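Local coordinates for cobalamin biosynthesis protein CobN (Mycobacterium tuberculosis, PDB 7C6O) that probably inserts cobalt into hydrogenobyrinic acid a,c-diamide, as the large catalytic subunit of the ATP-dependent cobaltochelatase of cobalamin biosynthesis, at residues V811-A814 / I820-G823; V369-S374 / A397-M402; R231-R236 / V273-A278; A393-L398 / V553-H558. All blocks are in the same frame, centred on the assembly; numbering follows the deposited sequence. Where two conformers were deposited one is given.

In the fold
Contacts 2 and 4 are buried and belong together: both use helix 391-405, share Leu398, and set the helix against neighbouring strands 369-373 and 551-555 of one sheet, and across each the contacts are between apolar side chains. Contact 1, partly buried, holds the end of helix 807-815 to the loop that follows, mixing a methyl contact with an arginine, and its Val811 and Leu812 pack against Leu398 and Met402 of helix 391-405, which joins it to both core contacts. Contact 3, on the surface beside a different mixed sheet, touches none of the others, lying about 6 Å from contact 1 and about 21 Å from contacts 2 and 4 (nearest atoms); there a histidine and backbone carbonyls replace leucines.

Contact 1: residues V811-A814 / I820-G823; sequences VLRA and IPAG
In Ile820, chi1 (-55°) puts CG1 anti to the carbonyl carbon, and chi2 (-58°) then turns CD1 to Ala814 on helix 807-815. The loop leaving this helix turns back and packs on its C-terminal turn: six residues after Ala814 the chain lies beside the helix it has just left. CD1 of Ile820 lies 3.8 Å from Ala814 CB, and CG1 of Ile820 is 3.9 Å from the same methyl. Alanine suits this position because its single methyl lets the branched isoleucine approach the helix backbone, with Ile820 CD1 only 3.7 Å from Ala814 N.

Arg813 closes the other flank. Its chain, bent at chi3 (66°), slides past Ile820 in the opposite direction and carries the guanidinium beside the returning loop. CB and NH1 of Arg813 both lie against Ile820 CD1, NH1 at 3.9 Å. The charged end of this partly exposed side chain finds polar partners: NH1 is hydrogen-bonded to Gln810 OE1 and Phe819 O, while NH2 makes a salt bridge with Asp280. Pro821 crosses the arginine at about a right angle, presenting CD at the guanidinium edge, 3.9 Å from Arg813 NH1.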
loop_
_atom_site.group_PDB
_atom_site.type_symbol
_atom_site.label_atom_id
_atom_site.label_comp_id
_atom_site.label_asym_id
_atom_site.label_seq_id
_atom_site.Cartn_x
_atom_site.Cartn_y
_atom_site.Cartn_z
ATOM N N VAL A 811 6.375 18.543 -6.222
ATOM C CA VAL A 811 7.412 18.371 -5.206
ATOM C C VAL A 811 7.799 19.722 -4.618
ATOM O O VAL A 811 7.971 19.863 -3.402
ATOM C CB VAL A 811 8.632 17.637 -5.794
ATOM C CG1 VAL A 811 9.785 17.641 -4.798
ATOM C CG2 VAL A 811 8.264 16.211 -6.182
ATOM N N LEU A 812 7.927 20.742 -5.473
ATOM C CA LEU A 812 8.235 22.083 -4.986
ATOM C C LEU A 812 7.097 22.641 -4.139
ATOM O O LEU A 812 7.344 23.300 -3.122
ATOM C CB LEU A 812 8.537 23.010 -6.162
ATOM C CG LEU A 812 9.771 22.650 -6.993
ATOM C CD1 LEU A 812 9.976 23.637 -8.134
ATOM C CD2 LEU A 812 11.004 22.590 -6.108
ATOM N N ARG A 813 5.845 22.395 -4.541
ATOM C CA ARG A 813 4.714 22.824 -3.722
ATOM C C ARG A 813 4.739 22.146 -2.359
ATOM O O ARG A 813 4.463 22.781 -1.334
ATOM C CB ARG A 813 3.392 22.530 -4.436
ATOM C CG ARG A 813 3.142 23.360 -5.690
ATOM C CD ARG A 813 1.702 23.205 -6.195
ATOM N NE ARG A 813 0.720 23.753 -5.259
ATOM C CZ ARG A 813 -0.184 23.030 -4.602
ATOM N NH1 ARG A 813 -0.254 21.718 -4.784
ATOM N NH2 ARG A 813 -1.031 23.621 -3.768
ATOM N N ALA A 814 5.066 20.851 -2.329
ATOM C CA ALA A 814 5.126 20.132 -1.062
ATOM C C ALA A 814 6.243 20.669 -0.178
ATOM O O ALA A 814 6.073 20.785 1.043
ATOM C CB ALA A 814 5.308 18.636 -1.316
ATOM N N ILE A 820 -1.231 19.065 -1.214
ATOM C CA ILE A 820 -0.979 18.226 -2.382
ATOM C C ILE A 820 -2.246 17.426 -2.667
ATOM O O ILE A 820 -2.629 16.584 -1.841
ATOM C CB ILE A 820 0.224 17.297 -2.165
ATOM C CG1 ILE A 820 1.459 18.110 -1.776
ATOM C CG2 ILE A 820 0.495 16.472 -3.420
ATOM C CD1 ILE A 820 1.842 19.165 -2.792
ATOM N N PRO A 821 -2.913 17.644 -3.800
ATOM C CA PRO A 821 -4.187 16.963 -4.045
ATOM C C PRO A 821 -4.004 15.458 -4.141
ATOM O O PRO A 821 -2.973 14.960 -4.598
ATOM C CB PRO A 821 -4.657 17.556 -5.378
ATOM C CG PRO A 821 -3.399 17.997 -6.050
ATOM C CD PRO A 821 -2.499 18.476 -4.943
ATOM N N ALA A 822 -5.023 14.732 -3.689
ATOM C CA ALA A 822 -5.017 13.279 -3.732
ATOM C C ALA A 822 -5.694 12.769 -5.000
ATOM O O ALA A 822 -6.398 13.499 -5.701
ATOM C CB ALA A 822 -5.715 12.699 -2.502
ATOM N N GLY A 823 -5.464 11.492 -5.287
ATOM C CA GLY A 823 -6.045 10.844 -6.437
ATOM C C GLY A 823 -5.946 9.338 -6.324
ATOM O O GLY A 823 -5.248 8.805 -5.457
#

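Contact 2: residues V369-S374 / A397-M402; sequences VALVFS and ALLQAM
Three aliphatic contacts join Val369 and Leu371 of strand 369-373 to Leu398, Leu399 and Met402 of helix 391-405. Leu371 does most of the work. With CG anti to the backbone N (chi1 -168°), its isobutyl group stands out from the sheet and its two methyls separate: CD1 comes 3.9 Å from Leu398 CD2 as those two side chains slide past each other, whereas CD2 meets Leu399 CD2 tip to tip at 4.2 Å. A forked residue suits this place, since it can touch two successive helix residues at once. Two residues earlier, on the same face of the strand, Val369 meets Met402 tip to tip, CG2 to CE at 3.9 Å. The methionine runs extended until chi3 (68°) bends its terminal methyl toward the valine; a long, flexible chain bridges a gap that the short valine cannot.

Polar bonding across the contact is absent. The helix bonds within itself, Met402 N to Leu398 O at 2.8 Å, while the strand uses its flanking strands: Leu371 and Val369 hydrogen-bond through their backbones to Val504 in strand 503-507.

Strand and helix form a beta-alpha unit, their directions nearly antiparallel at 172°. Their axes lie 12.0 Å apart, a wide spacing filled by the leucine and methionine side chains. Strands 503-507 and 551-555 flank strand 369-373, with Leu503 and Leu505 extending the apolar layer from one side and Val553 and Leu555 from the other, while Val811 and Leu812 of helix 807-815 cover Leu398 and Met402.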
loop_
_atom_site.group_PDB
_atom_site.type_symbol
_atom_site.label_atom_id
_atom_site.label_comp_id
_atom_site.label_asym_id
_atom_site.label_seq_id
_atom_site.Cartn_x
_atom_site.Cartn_y
_atom_site.Cartn_z
ATOM N N VAL A 369 17.262 21.025 2.451
ATOM C CA VAL A 369 16.573 19.827 1.982
ATOM C C VAL A 369 17.549 18.663 1.954
ATOM O O VAL A 369 18.686 18.800 1.487
ATOM C CB VAL A 369 15.956 20.041 0.583
ATOM C CG1 VAL A 369 15.203 18.793 0.136
ATOM C CG2 VAL A 369 15.040 21.259 0.583
ATOM N N ALA A 370 17.099 17.513 2.445
ATOM C CA ALA A 370 17.834 16.263 2.331
ATOM C C ALA A 370 17.213 15.414 1.228
ATOM O O ALA A 370 16.008 15.143 1.251
ATOM C CB ALA A 370 17.830 15.502 3.658
ATOM N N LEU A 371 18.035 15.008 0.264
ATOM C CA LEU A 371 17.625 14.139 -0.833
ATOM C C LEU A 371 18.221 12.759 -0.572
ATOM O O LEU A 371 19.442 12.585 -0.636
ATOM C CB LEU A 371 18.091 14.710 -2.173
ATOM C CG LEU A 371 17.539 14.124 -3.472
ATOM C CD1 LEU A 371 16.038 14.323 -3.543
ATOM C CD2 LEU A 371 18.219 14.758 -4.682
ATOM N N VAL A 372 17.368 11.783 -0.264
ATOM C CA VAL A 372 17.804 10.459 0.168
ATOM C C VAL A 372 17.495 9.445 -0.928
ATOM O O VAL A 372 16.375 9.406 -1.451
ATOM C CB VAL A 372 17.139 10.055 1.496
ATOM C CG1 VAL A 372 17.598 8.663 1.927
ATOM C CG2 VAL A 372 17.450 11.079 2.574
ATOM N N PHE A 373 18.485 8.619 -1.260
ATOM C CA PHE A 373 18.366 7.589 -2.282
ATOM C C PHE A 373 18.306 6.210 -1.635
ATOM O O PHE A 373 19.045 5.930 -0.687
ATOM C CB PHE A 373 19.552 7.637 -3.252
ATOM C CG PHE A 373 19.623 8.891 -4.075
ATOM C CD1 PHE A 373 20.009 10.094 -3.505
ATOM C CD2 PHE A 373 19.329 8.860 -5.427
ATOM C CE1 PHE A 373 20.083 11.246 -4.266
ATOM C CE2 PHE A 373 19.404 10.008 -6.193
ATOM C CZ PHE A 373 19.780 11.201 -5.613
ATOM N N SER A 374 17.437 5.348 -2.162
ATOM C CA SER A 374 17.409 3.956 -1.736
ATOM C C SER A 374 18.694 3.245 -2.158
ATOM O O SER A 374 19.391 3.663 -3.086
ATOM C CB SER A 374 16.202 3.229 -2.332
ATOM O OG SER A 374 14.989 3.886 -2.014
ATOM N N ALA A 397 16.914 16.672 -12.767
ATOM C CA ALA A 397 15.818 17.556 -13.151
ATOM C C ALA A 397 15.212 18.242 -11.934
ATOM O O ALA A 397 14.829 19.416 -12.000
ATOM C CB ALA A 397 14.751 16.771 -13.914
ATOM N N LEU A 398 15.127 17.529 -10.808
ATOM C CA LEU A 398 14.615 18.141 -9.586
ATOM C C LEU A 398 15.568 19.215 -9.075
ATOM O O LEU A 398 15.140 20.318 -8.717
ATOM C CB LEU A 398 14.384 17.074 -8.517
ATOM C CG LEU A 398 14.011 17.601 -7.129
ATOM C CD1 LEU A 398 12.681 18.341 -7.172
ATOM C CD2 LEU A 398 13.965 16.471 -6.109
ATOM N N LEU A 399 16.867 18.910 -9.038
ATOM C CA LEU A 399 17.842 19.879 -8.545
ATOM C C LEU A 399 17.897 21.112 -9.439
ATOM O O LEU A 399 18.046 22.237 -8.949
ATOM C CB LEU A 399 19.217 19.221 -8.434
ATOM C CG LEU A 399 19.264 18.095 -7.397
ATOM C CD1 LEU A 399 20.582 17.336 -7.419
ATOM C CD2 LEU A 399 18.991 18.656 -6.024
ATOM N N GLN A 400 17.777 20.919 -10.756
ATOM C CA GLN A 400 17.740 22.057 -11.671
ATOM C C GLN A 400 16.514 22.924 -11.422
ATOM O O GLN A 400 16.605 24.157 -11.424
ATOM C CB GLN A 400 17.764 21.567 -13.119
ATOM C CG GLN A 400 19.090 20.971 -13.545
ATOM C CD GLN A 400 19.022 20.341 -14.918
ATOM O OE1 GLN A 400 17.938 20.116 -15.455
ATOM N NE2 GLN A 400 20.182 20.052 -15.496
ATOM N N ALA A 401 15.357 22.297 -11.203
ATOM C CA ALA A 401 14.148 23.064 -10.924
ATOM C C ALA A 401 14.247 23.784 -9.586
ATOM O O ALA A 401 13.774 24.918 -9.451
ATOM C CB ALA A 401 12.928 22.149 -10.949
ATOM N N MET A 402 14.853 23.138 -8.583
ATOM C CA MET A 402 15.040 23.794 -7.292
ATOM C C MET A 402 15.953 25.005 -7.418
ATOM O O MET A 402 15.671 26.065 -6.845
ATOM C CB MET A 402 15.598 22.802 -6.270
ATOM C CG MET A 402 14.591 21.760 -5.814
ATOM S SD MET A 402 15.321 20.497 -4.759
ATOM C CE MET A 402 15.716 21.451 -3.294
#

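Contact 3: residues R231-R236 / V273-A278; sequences RTAEPR and VEHLAA
Van der Waals contact between His275 and the residues Arg231 and Ala233 makes up this small surface interface. It joins the loop linking strand 221-227 to helix 235-241 with the short helix 274-277, which precedes strand 283-289 of the same mixed sheet. The imidazole is the reaching group: CB points toward the loop, and chi1 (62°) holds CG between the backbone N and the carbonyl carbon. Ala233 presents its methyl at the ring edge, CB 4.3 Å from His275 CD2, and a residue this small leaves room for the flat ring beside the loop. One face of the imidazole is covered from its own helix, by Leu276 CG lying 3.5 Å above the plane and offset toward the rim. Leu238 of helix 235-241 touches Ala233, His275 and Leu276, linking the two sides.

Polar interactions run alongside. His275 NE2 comes within 3.7 Å of Arg231 O without bonding to it; its hydrogen-bond partner is the preceding carbonyl, Leu230 O. In the helix, Val273 at the N-cap position offers its O to two donors, Leu276 N at 2.9 Å and Ala277 N at 2.8 Å.

Since a carbonyl can only accept, the bond to Leu230 O implies that NE2 carries a proton, and the second carbonyl close by would probably make a positive imidazole somewhat easier to tolerate.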
loop_
_atom_site.group_PDB
_atom_site.type_symbol
_atom_site.label_atom_id
_atom_site.label_comp_id
_atom_site.label_asym_id
_atom_site.label_seq_id
_atom_site.Cartn_x
_atom_site.Cartn_y
_atom_site.Cartn_z
ATOM N N ARG A 231 -17.229 17.602 6.255
ATOM C CA ARG A 231 -17.858 17.409 4.951
ATOM C C ARG A 231 -18.882 18.502 4.672
ATOM O O ARG A 231 -18.924 19.065 3.572
ATOM C CB ARG A 231 -18.510 16.029 4.881
ATOM C CG ARG A 231 -19.349 15.812 3.629
ATOM C CD ARG A 231 -19.632 14.336 3.386
ATOM N NE ARG A 231 -20.366 13.722 4.488
ATOM C CZ ARG A 231 -21.692 13.709 4.587
ATOM N NH1 ARG A 231 -22.435 14.279 3.648
ATOM N NH2 ARG A 231 -22.275 13.124 5.623
ATOM N N THR A 232 -19.721 18.811 5.657
ATOM C CA THR A 232 -20.708 19.883 5.546
ATOM C C THR A 232 -20.269 21.126 6.307
ATOM O O THR A 232 -21.083 21.782 6.963
ATOM C CB THR A 232 -22.063 19.403 6.051
ATOM O OG1 THR A 232 -21.933 18.968 7.409
ATOM C CG2 THR A 232 -22.567 18.246 5.203
ATOM N N ALA A 233 -18.982 21.462 6.228
ATOM C CA ALA A 233 -18.430 22.561 7.006
ATOM C C ALA A 233 -19.154 23.864 6.706
ATOM O O ALA A 233 -19.425 24.196 5.550
ATOM C CB ALA A 233 -16.938 22.715 6.713
ATOM N N GLU A 234 -19.472 24.602 7.764
ATOM C CA GLU A 234 -20.166 25.868 7.617
ATOM C C GLU A 234 -19.252 26.897 6.951
ATOM O O GLU A 234 -18.027 26.830 7.088
ATOM C CB GLU A 234 -20.628 26.381 8.979
ATOM C CG GLU A 234 -21.673 25.507 9.671
ATOM C CD GLU A 234 -21.081 24.276 10.341
ATOM O OE1 GLU A 234 -19.842 24.118 10.329
ATOM O OE2 GLU A 234 -21.858 23.463 10.882
ATOM N N PRO A 235 -19.824 27.854 6.212
ATOM C CA PRO A 235 -18.977 28.872 5.564
ATOM C C PRO A 235 -18.133 29.670 6.541
ATOM O O PRO A 235 -16.943 29.893 6.282
ATOM C CB PRO A 235 -19.998 29.757 4.836
ATOM C CG PRO A 235 -21.157 28.858 4.586
ATOM C CD PRO A 235 -21.231 27.955 5.785
ATOM N N ARG A 236 -18.709 30.106 7.665
ATOM C CA ARG A 236 -17.934 30.874 8.632
ATOM C C ARG A 236 -16.835 30.031 9.269
ATOM O O ARG A 236 -15.793 30.568 9.661
ATOM C CB ARG A 236 -18.855 31.458 9.704
ATOM C CG ARG A 236 -19.795 32.537 9.187
ATOM N N VAL A 273 -13.290 17.500 -1.942
ATOM C CA VAL A 273 -12.729 18.213 -0.798
ATOM C C VAL A 273 -12.289 19.602 -1.241
ATOM O O VAL A 273 -11.396 20.202 -0.633
ATOM C CB VAL A 273 -11.549 17.445 -0.172
ATOM C CG1 VAL A 273 -12.019 16.129 0.430
ATOM C CG2 VAL A 273 -10.450 17.208 -1.205
ATOM N N GLU A 274 -12.917 20.121 -2.303
ATOM C CA GLU A 274 -12.496 21.404 -2.862
ATOM C C GLU A 274 -12.556 22.516 -1.822
ATOM O O GLU A 274 -11.692 23.400 -1.804
ATOM C CB GLU A 274 -13.356 21.762 -4.075
ATOM C CG GLU A 274 -13.097 20.898 -5.295
ATOM N N HIS A 275 -13.564 22.489 -0.946
ATOM C CA HIS A 275 -13.691 23.522 0.077
ATOM C C HIS A 275 -12.557 23.480 1.094
ATOM O O HIS A 275 -12.252 24.513 1.702
ATOM C CB HIS A 275 -15.039 23.399 0.792
ATOM C CG HIS A 275 -15.226 22.107 1.529
ATOM N ND1 HIS A 275 -15.309 20.890 0.887
ATOM C CD2 HIS A 275 -15.360 21.844 2.851
ATOM C CE1 HIS A 275 -15.480 19.932 1.781
ATOM N NE2 HIS A 275 -15.515 20.484 2.981
ATOM N N LEU A 276 -11.926 22.321 1.293
ATOM C CA LEU A 276 -10.778 22.226 2.184
ATOM C C LEU A 276 -9.457 22.405 1.444
ATOM O O LEU A 276 -8.529 23.021 1.978
ATOM C CB LEU A 276 -10.791 20.885 2.919
ATOM C CG LEU A 276 -11.985 20.690 3.856
ATOM C CD1 LEU A 276 -12.046 19.269 4.393
ATOM C CD2 LEU A 276 -11.924 21.692 4.996
ATOM N N ALA A 277 -9.355 21.875 0.222
ATOM C CA ALA A 277 -8.153 22.088 -0.579
ATOM C C ALA A 277 -7.934 23.565 -0.874
ATOM O O ALA A 277 -6.787 24.005 -1.013
ATOM C CB ALA A 277 -8.240 21.296 -1.884
ATOM N N ALA A 278 -9.016 24.345 -0.964
ATOM C CA ALA A 278 -8.883 25.770 -1.253
ATOM C C ALA A 278 -8.096 26.496 -0.170
ATOM O O ALA A 278 -7.458 27.517 -0.450
ATOM C CB ALA A 278 -10.264 26.403 -1.422
#

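Contact 4: residues A393-L398 / V553-H558; sequences ASAVAL and VHLGKH
Leu555 reaches from strand 551-555 to Ala395 on helix 391-405, and the path of its side chain describes most of the interface. CB points toward the helix but is still 6.0 Å from Ala395 CB, so the branches must cover the remaining distance. At chi1 -79° CG is anti to the carbonyl carbon, and it packs 3.6 Å from CD1 of Leu371 on the adjacent strand. From there CD1 continues to the helix surface, where it lies 3.7 Å from Ala395 CB and 4.0 Å from Ala395 CA. The other branch, CD2, turns toward the following helical turn and stands 4.5 Å from Leu398 CD2, a looser approach.

This is the helix-on-sheet layer of an alpha/beta fold. Strands 369-373 and 551-555 are parallel neighbours, and the one helix covers both; its direction makes 147° with strand 553-555, and the axes approach to 10.5 Å. Alanine at 395 permits that closeness, since its short side chain lets its CA come within 7.6 Å of Leu555 CA, while the larger Leu398 fills the wider space further along.

Val553, two residues back on the same strand face, adds a beta-branched contact: its CG1 lies 4.3 Å from Leu398 CD2. Beta-branched residues suit extended strands, and this one also touches Leu815 of helix 807-815 and Pro589 of strand 586-591. Between these two aliphatic residues, His554 directs its ring elsewhere, and its NE2 is hydrogen-bonded to Ser374 OG, just after strand 369-373.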
loop_
_atom_site.group_PDB
_atom_site.type_symbol
_atom_site.label_atom_id
_atom_site.label_comp_id
_atom_site.label_asym_id
_atom_site.label_seq_id
_atom_site.Cartn_x
_atom_site.Cartn_y
_atom_site.Cartn_z
ATOM N N ALA A 393 18.479 10.829 -13.540
ATOM C CA ALA A 393 17.954 11.906 -14.374
ATOM C C ALA A 393 16.851 12.674 -13.654
ATOM O O ALA A 393 16.742 13.898 -13.801
ATOM C CB ALA A 393 17.447 11.347 -15.703
ATOM N N SER A 394 16.027 11.974 -12.870
ATOM C CA SER A 394 14.993 12.646 -12.089
ATOM C C SER A 394 15.605 13.541 -11.020
ATOM O O SER A 394 15.111 14.647 -10.768
ATOM C CB SER A 394 14.062 11.616 -11.450
ATOM O OG SER A 394 13.397 10.843 -12.435
ATOM N N ALA A 395 16.678 13.075 -10.374
ATOM C CA ALA A 395 17.361 13.898 -9.382
ATOM C C ALA A 395 17.947 15.153 -10.017
ATOM O O ALA A 395 17.831 16.251 -9.459
ATOM C CB ALA A 395 18.454 13.085 -8.689
ATOM N N VAL A 396 18.585 15.012 -11.182
ATOM C CA VAL A 396 19.129 16.176 -11.878
ATOM C C VAL A 396 18.016 17.166 -12.196
ATOM O O VAL A 396 18.132 18.368 -11.924
ATOM C CB VAL A 396 19.879 15.745 -13.151
ATOM C CG1 VAL A 396 20.153 16.951 -14.044
ATOM C CG2 VAL A 396 21.182 15.044 -12.790
ATOM N N ALA A 397 16.914 16.672 -12.767
ATOM C CA ALA A 397 15.818 17.556 -13.151
ATOM C C ALA A 397 15.212 18.242 -11.934
ATOM O O ALA A 397 14.829 19.416 -12.000
ATOM C CB ALA A 397 14.751 16.771 -13.914
ATOM N N LEU A 398 15.127 17.529 -10.808
ATOM C CA LEU A 398 14.615 18.141 -9.586
ATOM C C LEU A 398 15.568 19.215 -9.075
ATOM O O LEU A 398 15.140 20.318 -8.717
ATOM C CB LEU A 398 14.384 17.074 -8.517
ATOM C CG LEU A 398 14.011 17.601 -7.129
ATOM C CD1 LEU A 398 12.681 18.341 -7.172
ATOM C CD2 LEU A 398 13.965 16.471 -6.109
ATOM N N VAL A 553 13.304 14.550 1.038
ATOM C CA VAL A 553 12.758 14.030 -0.208
ATOM C C VAL A 553 13.414 12.680 -0.461
ATOM O O VAL A 553 14.638 12.599 -0.618
ATOM C CB VAL A 553 12.996 14.987 -1.388
ATOM C CG1 VAL A 553 12.434 14.391 -2.678
ATOM C CG2 VAL A 553 12.378 16.353 -1.111
ATOM N N HIS A 554 12.613 11.620 -0.491
ATOM C CA HIS A 554 13.111 10.296 -0.843
ATOM C C HIS A 554 12.723 9.974 -2.278
ATOM O O HIS A 554 11.546 10.061 -2.641
ATOM C CB HIS A 554 12.575 9.215 0.094
ATOM C CG HIS A 554 13.329 7.927 -0.010
ATOM N ND1 HIS A 554 14.265 7.536 0.923
ATOM C CD2 HIS A 554 13.319 6.962 -0.959
ATOM C CE1 HIS A 554 14.785 6.375 0.563
ATOM N NE2 HIS A 554 14.228 6.006 -0.577
ATOM N N LEU A 555 13.705 9.576 -3.082
ATOM C CA LEU A 555 13.517 9.449 -4.524
ATOM C C LEU A 555 13.113 8.025 -4.899
ATOM O O LEU A 555 13.944 7.111 -4.898
ATOM C CB LEU A 555 14.786 9.870 -5.260
ATOM C CG LEU A 555 14.932 11.386 -5.361
ATOM C CD1 LEU A 555 16.150 11.757 -6.186
ATOM C CD2 LEU A 555 13.668 11.993 -5.950
ATOM N N GLY A 556 11.837 7.842 -5.230
ATOM C CA GLY A 556 11.384 6.639 -5.896
ATOM C C GLY A 556 11.071 5.483 -4.959
ATOM O O GLY A 556 11.448 5.452 -3.785
ATOM N N LYS A 557 10.377 4.493 -5.523
ATOM C CA LYS A 557 9.952 3.308 -4.783
ATOM C C LYS A 557 11.079 2.280 -4.734
ATOM O O LYS A 557 11.512 1.790 -5.783
ATOM C CB LYS A 557 8.712 2.700 -5.441
ATOM C CG LYS A 557 8.221 1.401 -4.808
ATOM C CD LYS A 557 8.611 0.177 -5.609
ATOM C CE LYS A 557 7.989 -1.082 -5.026
ATOM N NZ LYS A 557 8.527 -2.325 -5.646
ATOM N N HIS A 558 11.559 1.944 -3.532
ATOM C CA HIS A 558 11.222 2.601 -2.265
ATOM C C HIS A 558 12.386 2.410 -1.299
ATOM O O HIS A 558 13.266 1.586 -1.544
ATOM C CB HIS A 558 9.933 2.042 -1.642
ATOM C CG HIS A 558 9.962 0.564 -1.399
ATOM N ND1 HIS A 558 9.139 -0.314 -2.072
ATOM C CD2 HIS A 558 10.703 -0.189 -0.552
ATOM C CE1 HIS A 558 9.377 -1.544 -1.655
ATOM N NE2 HIS A 558 10.322 -1.497 -0.734
#